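Local coordinates for protein beta-fructofuranosidase (Arthrobacter, PDB 3WPU) that is an enzyme of the levansucrase/invertase family, built, as in its relatives, around a five-bladed beta-propeller, at residues S89-E94 with H489-G494; F152-F157 with A183-S188. All coordinates share one frame; numbering follows the deposited sequence.

Interaction 1 of 2, residues S89-E94 with H489-G494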
loop_
_atom_site.group_PDB
_atom_site.type_symbol
_atom_site.label_atom_id
_atom_site.label_comp_id
_atom_site.label_asym_id
_atom_site.label_seq_id
_atom_site.Cartn_x
_atom_site.Cartn_y
_atom_site.Cartn_z
ATOM N N SER A 89 7.400 -17.125 -1.225
ATOM C CA SER A 89 7.735 -17.807 -2.465
ATOM C C SER A 89 6.903 -19.080 -2.491
ATOM O O SER A 89 6.497 -19.573 -1.430
ATOM C CB SER A 89 9.238 -18.117 -2.532
ATOM O OG SER A 89 9.595 -19.049 -1.531
ATOM N N VAL A 90 6.655 -19.612 -3.688
ATOM C CA VAL A 90 5.944 -20.890 -3.867
ATOM C C VAL A 90 6.802 -21.790 -4.753
ATOM O O VAL A 90 7.198 -21.415 -5.864
ATOM C CB VAL A 90 4.535 -20.724 -4.495
ATOM C CG1 VAL A 90 3.821 -22.074 -4.565
ATOM C CG2 VAL A 90 3.687 -19.740 -3.693
ATOM N N ASN A 91 7.149 -22.962 -4.237
ATOM C CA ASN A 91 7.978 -23.904 -4.967
ATOM C C ASN A 91 9.180 -23.271 -5.662
ATOM O O ASN A 91 9.473 -23.570 -6.810
ATOM C CB ASN A 91 7.108 -24.724 -5.910
ATOM C CG ASN A 91 6.222 -25.695 -5.155
ATOM O OD1 ASN A 91 6.180 -25.674 -3.936
ATOM N ND2 ASN A 91 5.515 -26.546 -5.875
ATOM N N GLY A 92 9.878 -22.411 -4.920
ATOM C CA GLY A 92 11.130 -21.835 -5.348
ATOM C C GLY A 92 11.025 -20.515 -6.064
ATOM O O GLY A 92 12.035 -20.004 -6.533
ATOM N N TRP A 93 9.825 -19.944 -6.139
ATOM C CA TRP A 93 9.616 -18.694 -6.896
ATOM C C TRP A 93 8.953 -17.606 -6.051
ATOM O O TRP A 93 7.871 -17.827 -5.487
ATOM C CB TRP A 93 8.719 -18.944 -8.101
ATOM C CG TRP A 93 9.272 -19.898 -9.080
ATOM C CD1 TRP A 93 9.013 -21.231 -9.155
ATOM C CD2 TRP A 93 10.163 -19.595 -10.159
ATOM N NE1 TRP A 93 9.696 -21.788 -10.201
ATOM C CE2 TRP A 93 10.414 -20.802 -10.837
ATOM C CE3 TRP A 93 10.800 -18.434 -10.599
ATOM C CZ2 TRP A 93 11.253 -20.874 -11.942
ATOM C CZ3 TRP A 93 11.633 -18.509 -11.703
ATOM C CH2 TRP A 93 11.849 -19.711 -12.363
ATOM N N GLU A 94 9.588 -16.437 -5.982
ATOM C CA GLU A 94 8.941 -15.244 -5.404
ATOM C C GLU A 94 7.946 -14.777 -6.476
ATOM O O GLU A 94 8.274 -14.811 -7.664
ATOM C CB GLU A 94 9.937 -14.135 -5.086
ATOM C CG GLU A 94 10.867 -14.471 -3.943
ATOM C CD GLU A 94 11.814 -13.365 -3.560
ATOM O OE1 GLU A 94 12.056 -12.422 -4.359
ATOM O OE2 GLU A 94 12.365 -13.456 -2.442
ATOM N N HIS A 489 8.600 -19.594 2.748
ATOM C CA HIS A 489 8.732 -20.366 1.521
ATOM C C HIS A 489 7.797 -21.542 1.562
ATOM O O HIS A 489 7.957 -22.441 2.390
ATOM C CB HIS A 489 10.179 -20.819 1.376
ATOM C CG HIS A 489 11.133 -19.692 1.542
ATOM N ND1 HIS A 489 11.400 -18.792 0.526
ATOM C CD2 HIS A 489 11.783 -19.236 2.636
ATOM C CE1 HIS A 489 12.230 -17.869 0.980
ATOM N NE2 HIS A 489 12.469 -18.110 2.256
ATOM N N LEU A 490 6.806 -21.505 0.677
ATOM C CA LEU A 490 5.825 -22.561 0.575
ATOM C C LEU A 490 6.356 -23.632 -0.362
ATOM O O LEU A 490 6.850 -23.339 -1.465
ATOM C CB LEU A 490 4.498 -21.992 0.051
ATOM C CG LEU A 490 3.352 -22.989 -0.091
ATOM C CD1 LEU A 490 3.022 -23.638 1.244
ATOM C CD2 LEU A 490 2.113 -22.312 -0.654
ATOM N N PHE A 491 6.277 -24.883 0.098
ATOM C CA PHE A 491 6.554 -26.032 -0.745
ATOM C C PHE A 491 5.298 -26.875 -0.763
ATOM O O PHE A 491 4.831 -27.297 0.291
ATOM C CB PHE A 491 7.744 -26.803 -0.195
ATOM C CG PHE A 491 9.011 -26.026 -0.229
ATOM C CD1 PHE A 491 9.559 -25.656 -1.450
ATOM C CD2 PHE A 491 9.652 -25.646 0.937
ATOM C CE1 PHE A 491 10.739 -24.923 -1.501
ATOM C CE2 PHE A 491 10.831 -24.919 0.893
ATOM C CZ PHE A 491 11.373 -24.557 -0.328
ATOM N N THR A 492 4.723 -27.058 -1.948
ATOM C CA THR A 492 3.395 -27.650 -2.081
ATOM C C THR A 492 3.311 -28.535 -3.337
ATOM O O THR A 492 3.880 -28.224 -4.385
ATOM C CB THR A 492 2.302 -26.558 -2.096
ATOM O OG1 THR A 492 0.999 -27.153 -2.152
ATOM C CG2 THR A 492 2.476 -25.611 -3.279
ATOM N N ASN A 493 2.629 -29.667 -3.207
ATOM C CA ASN A 493 2.375 -30.528 -4.361
ATOM C C ASN A 493 1.266 -31.485 -4.037
ATOM O O ASN A 493 1.368 -32.227 -3.060
ATOM C CB ASN A 493 3.633 -31.298 -4.795
ATOM C CG ASN A 493 4.129 -30.884 -6.175
ATOM O OD1 ASN A 493 3.394 -30.983 -7.165
ATOM N ND2 ASN A 493 5.381 -30.423 -6.252
ATOM N N GLY A 494 0.200 -31.428 -4.839
ATOM C CA GLY A 494 -0.936 -32.328 -4.702
ATOM C C GLY A 494 -1.512 -32.323 -3.301
ATOM O O GLY A 494 -1.509 -33.351 -2.623
HETATM O O HOH W 1 9.334 -21.714 -2.092
#

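Interaction 2 of 2, residues F152-F157 with A183-S188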
loop_
_atom_site.group_PDB
_atom_site.type_symbol
_atom_site.label_atom_id
_atom_site.label_comp_id
_atom_site.label_asym_id
_atom_site.label_seq_id
_atom_site.Cartn_x
_atom_site.Cartn_y
_atom_site.Cartn_z
ATOM N N PHE A 152 -20.752 -6.414 -12.343
ATOM C CA PHE A 152 -21.478 -5.165 -12.577
ATOM C C PHE A 152 -22.839 -5.380 -13.215
ATOM O O PHE A 152 -22.941 -5.924 -14.309
ATOM C CB PHE A 152 -20.633 -4.210 -13.407
ATOM C CG PHE A 152 -19.387 -3.789 -12.688
ATOM C CD1 PHE A 152 -19.450 -2.883 -11.633
ATOM C CD2 PHE A 152 -18.160 -4.354 -13.016
ATOM C CE1 PHE A 152 -18.299 -2.539 -10.933
ATOM C CE2 PHE A 152 -17.017 -4.000 -12.331
ATOM C CZ PHE A 152 -17.094 -3.085 -11.288
ATOM N N GLU A 153 -23.874 -4.968 -12.491
ATOM C CA GLU A 153 -25.237 -5.040 -12.992
ATOM C C GLU A 153 -25.344 -4.239 -14.296
ATOM O O GLU A 153 -25.878 -4.729 -15.297
ATOM C CB GLU A 153 -26.208 -4.509 -11.931
ATOM C CG GLU A 153 -26.341 -5.388 -10.669
ATOM C CD GLU A 153 -25.355 -5.074 -9.515
ATOM O OE1 GLU A 153 -24.283 -4.516 -9.747
ATOM O OE2 GLU A 153 -25.660 -5.408 -8.330
ATOM N N ASP A 154 -24.799 -3.025 -14.291
ATOM C CA ASP A 154 -24.770 -2.131 -15.446
ATOM C C ASP A 154 -23.543 -2.404 -16.313
ATOM O O ASP A 154 -22.416 -1.998 -16.002
ATOM C CB ASP A 154 -24.817 -0.676 -14.984
ATOM C CG ASP A 154 -24.907 0.320 -16.129
ATOM O OD1 ASP A 154 -24.763 -0.063 -17.301
ATOM O OD2 ASP A 154 -25.118 1.509 -15.824
ATOM N N GLN A 155 -23.778 -3.107 -17.411
ATOM C CA GLN A 155 -22.712 -3.523 -18.317
ATOM C C GLN A 155 -22.350 -2.514 -19.389
ATOM O O GLN A 155 -21.565 -2.840 -20.266
ATOM C CB GLN A 155 -23.093 -4.837 -18.981
ATOM C CG GLN A 155 -23.141 -5.983 -18.013
ATOM C CD GLN A 155 -21.754 -6.511 -17.667
ATOM O OE1 GLN A 155 -21.370 -6.602 -16.489
ATOM N NE2 GLN A 155 -21.000 -6.825 -18.679
ATOM N N SER A 156 -22.899 -1.302 -19.328
ATOM C CA SER A 156 -22.610 -0.256 -20.323
ATOM C C SER A 156 -21.327 0.540 -20.092
ATOM O O SER A 156 -21.113 1.562 -20.717
ATOM C CB SER A 156 -23.773 0.752 -20.403
ATOM O OG SER A 156 -23.922 1.460 -19.178
ATOM N N PHE A 157 -20.469 0.073 -19.192
ATOM C CA PHE A 157 -19.281 0.815 -18.845
ATOM C C PHE A 157 -18.395 1.113 -20.056
ATOM O O PHE A 157 -18.290 0.309 -21.004
ATOM C CB PHE A 157 -18.468 0.105 -17.759
ATOM C CG PHE A 157 -18.365 -1.386 -17.923
ATOM C CD1 PHE A 157 -17.484 -1.937 -18.849
ATOM C CD2 PHE A 157 -19.124 -2.252 -17.128
ATOM C CE1 PHE A 157 -17.356 -3.311 -18.982
ATOM C CE2 PHE A 157 -19.000 -3.631 -17.270
ATOM C CZ PHE A 157 -18.122 -4.153 -18.205
ATOM N N ALA A 183 -15.689 0.091 -12.526
ATOM C CA ALA A 183 -16.379 0.385 -13.791
ATOM C C ALA A 183 -16.602 1.888 -13.917
ATOM O O ALA A 183 -17.000 2.555 -12.967
ATOM C CB ALA A 183 -17.705 -0.351 -13.885
ATOM N N PHE A 184 -16.312 2.422 -15.104
ATOM C CA PHE A 184 -16.497 3.822 -15.402
ATOM C C PHE A 184 -17.546 3.950 -16.491
ATOM O O PHE A 184 -17.638 3.081 -17.371
ATOM C CB PHE A 184 -15.222 4.473 -15.933
ATOM C CG PHE A 184 -14.042 4.402 -14.988
ATOM C CD1 PHE A 184 -13.646 5.517 -14.261
ATOM C CD2 PHE A 184 -13.315 3.217 -14.840
ATOM C CE1 PHE A 184 -12.551 5.449 -13.411
ATOM C CE2 PHE A 184 -12.198 3.158 -14.011
ATOM C CZ PHE A 184 -11.841 4.270 -13.279
ATOM N N TYR A 185 -18.280 5.062 -16.447
ATOM C CA TYR A 185 -19.391 5.308 -17.382
ATOM C C TYR A 185 -19.246 6.705 -17.944
ATOM O O TYR A 185 -19.815 7.661 -17.424
ATOM C CB TYR A 185 -20.722 5.097 -16.669
ATOM C CG TYR A 185 -20.854 3.715 -16.105
ATOM C CD1 TYR A 185 -21.517 2.699 -16.806
ATOM C CD2 TYR A 185 -20.296 3.392 -14.871
ATOM C CE1 TYR A 185 -21.626 1.414 -16.289
ATOM C CE2 TYR A 185 -20.405 2.112 -14.353
ATOM C CZ TYR A 185 -21.048 1.120 -15.075
ATOM O OH TYR A 185 -21.168 -0.150 -14.550
ATOM N N ARG A 186 -18.435 6.814 -18.999
ATOM C CA ARG A 186 -18.005 8.110 -19.515
ATOM C C ARG A 186 -18.462 8.325 -20.952
ATOM O O ARG A 186 -18.521 7.381 -21.737
ATOM C CB ARG A 186 -16.483 8.233 -19.426
ATOM C CG ARG A 186 -15.997 8.559 -18.007
ATOM C CD ARG A 186 -14.708 7.864 -17.617
ATOM N NE ARG A 186 -13.488 8.584 -17.963
ATOM C CZ ARG A 186 -12.548 9.006 -17.103
ATOM N NH1 ARG A 186 -12.649 8.857 -15.790
ATOM N NH2 ARG A 186 -11.489 9.617 -17.578
ATOM N N ASN A 187 -18.804 9.573 -21.261
ATOM C CA ASN A 187 -19.076 9.985 -22.632
ATOM C C ASN A 187 -17.769 10.086 -23.382
ATOM O O ASN A 187 -16.699 10.128 -22.778
ATOM C CB ASN A 187 -19.786 11.343 -22.672
ATOM C CG ASN A 187 -21.155 11.313 -22.024
ATOM O OD1 ASN A 187 -21.405 12.008 -21.035
ATOM N ND2 ASN A 187 -22.038 10.505 -22.558
ATOM N N SER A 188 -17.864 10.165 -24.705
ATOM C CA SER A 188 -16.678 10.217 -25.560
ATOM C C SER A 188 -15.759 11.380 -25.196
ATOM O O SER A 188 -14.547 11.284 -25.357
ATOM C CB SER A 188 -17.079 10.303 -27.034
ATOM O OG SER A 188 -16.109 9.670 -27.843
#

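Interaction 1 of 2, residues S89-E94 with H489-G494
Strand 88-90 runs parallel to strand 488-493, with Ser89 beside His489 and Val90 beside Leu490, until the first chain turns back in a type I' beta turn from Val90 to Trp93. Two backbone bonds join the pair, Leu490 N to Ser89 O at 2.9 Å and Asn91 N to Leu490 O at 2.8 Å. Where the backbone swings off into the turn, the Asn91 side chain takes over its role. With CG set beside its own backbone N (chi1 -70°), the amide reaches along the partner strand and binds Thr492 twice: OD1 accepts from Thr492 N on an in-plane lone pair at 2.8 Å, and ND2 donates to Thr492 O, also at 2.8 Å and almost straight at 171°. The acceptor lies practically in the amide plane, and two bonds to one residue fix the rotation of the amide. The general principle is side-chain mimicry of a strand: the Asn91 amide, from within the turn of a two-residue beta hairpin, continues the pairing after the last bridge. Ser89 and His489 share a sheet face, where Ser89 OG and His489 ND1 are hydrogen-bonded at 2.7 Å at the edge of the imidazole, while NE2 on the far side of that ring is bonded to Asp502; the histidine is thus gripped at both nitrogens. One water, hydrogen-bonded to Ser89 OG, Gly92 N and Leu490 O, ties the turn to both strands. On the face carrying Val90 and Leu490 the contacts between the segments are apolar. Val90 CG1, anti to its amide nitrogen, lies 4.0 Å from Thr492 CG2 and 4.3 Å from Leu490 CD2, while Val207 of strand 197-210 also touches Val90. Thr492 OG1 has two backbone oxygens, those of Phe496 and Lys171, as partners for its one proton.

Interaction 2 of 2, residues F152-F157 with A183-S188
Tyr185, which follows Phe184 in the chain, reaches across to the 152-157 loop, and its ring carries much of the contact, a case of one aromatic side chain touching three residues of an irregular loop, Asp154, Ser156 and Phe157. From CB the chain turns to put CG beside the backbone N (chi1 -58°), and the ring lies across the loop with its hydroxyl end at Asp154. CD1 comes first, 3.6 Å from Ser156 OG, which sits at the ring edge, and close to Phe157 CA. CE1 is next, 3.4 Å from Phe157 N and 3.5 Å from Asp154 CG, whose carboxylate is tilted 39° to the ring. Over one face rides Phe157 CB in a CH-pi contact, displaced toward the rim, with CZ nearby. At the tip, Tyr185 OH donates to Asp154 O at 2.7 Å, on a lone pair in the carbonyl plane; the tyrosine OH itself also lies at the edge of the Phe157 ring. Lys194 adds a cation-pi contact to Tyr185. Separately, Ala183 CB stands almost exactly over the centre of the Phe152 ring, 3.7 Å from its centroid and 9° off the normal, while also touching Phe157 CB at 4.0 Å. Asp154 OD1 is held from two directions: Ser156 N arrives on the anti side at 3.0 Å, Ser156 OG on the syn side at 2.6 Å. The first of these bonds makes an Asx turn within the loop that leads into strand 159-169, which pairs antiparallel with strand 174-184 as a beta hairpin, the contact lying at its open end.

In the fold
Both contacts reach the same mixed beta sheet, yet their centres are 39 Å apart and their nearest atoms about 27 Å, so they do not touch. Interaction 1 joins elements 395 residues apart in sequence and is buried; interaction 2, its segments only 26 residues apart at their closest ends, is partly exposed and joins the loop leading into a hairpin to the hairpin's second strand. The chemistry follows: the long-range join is a beta ladder, with backbone pairing, an amide and a bound water supplying many directional bonds, whereas the loop is held mainly by aromatic rings and methyl or methylene groups, with a single hydrogen bond between its two segments.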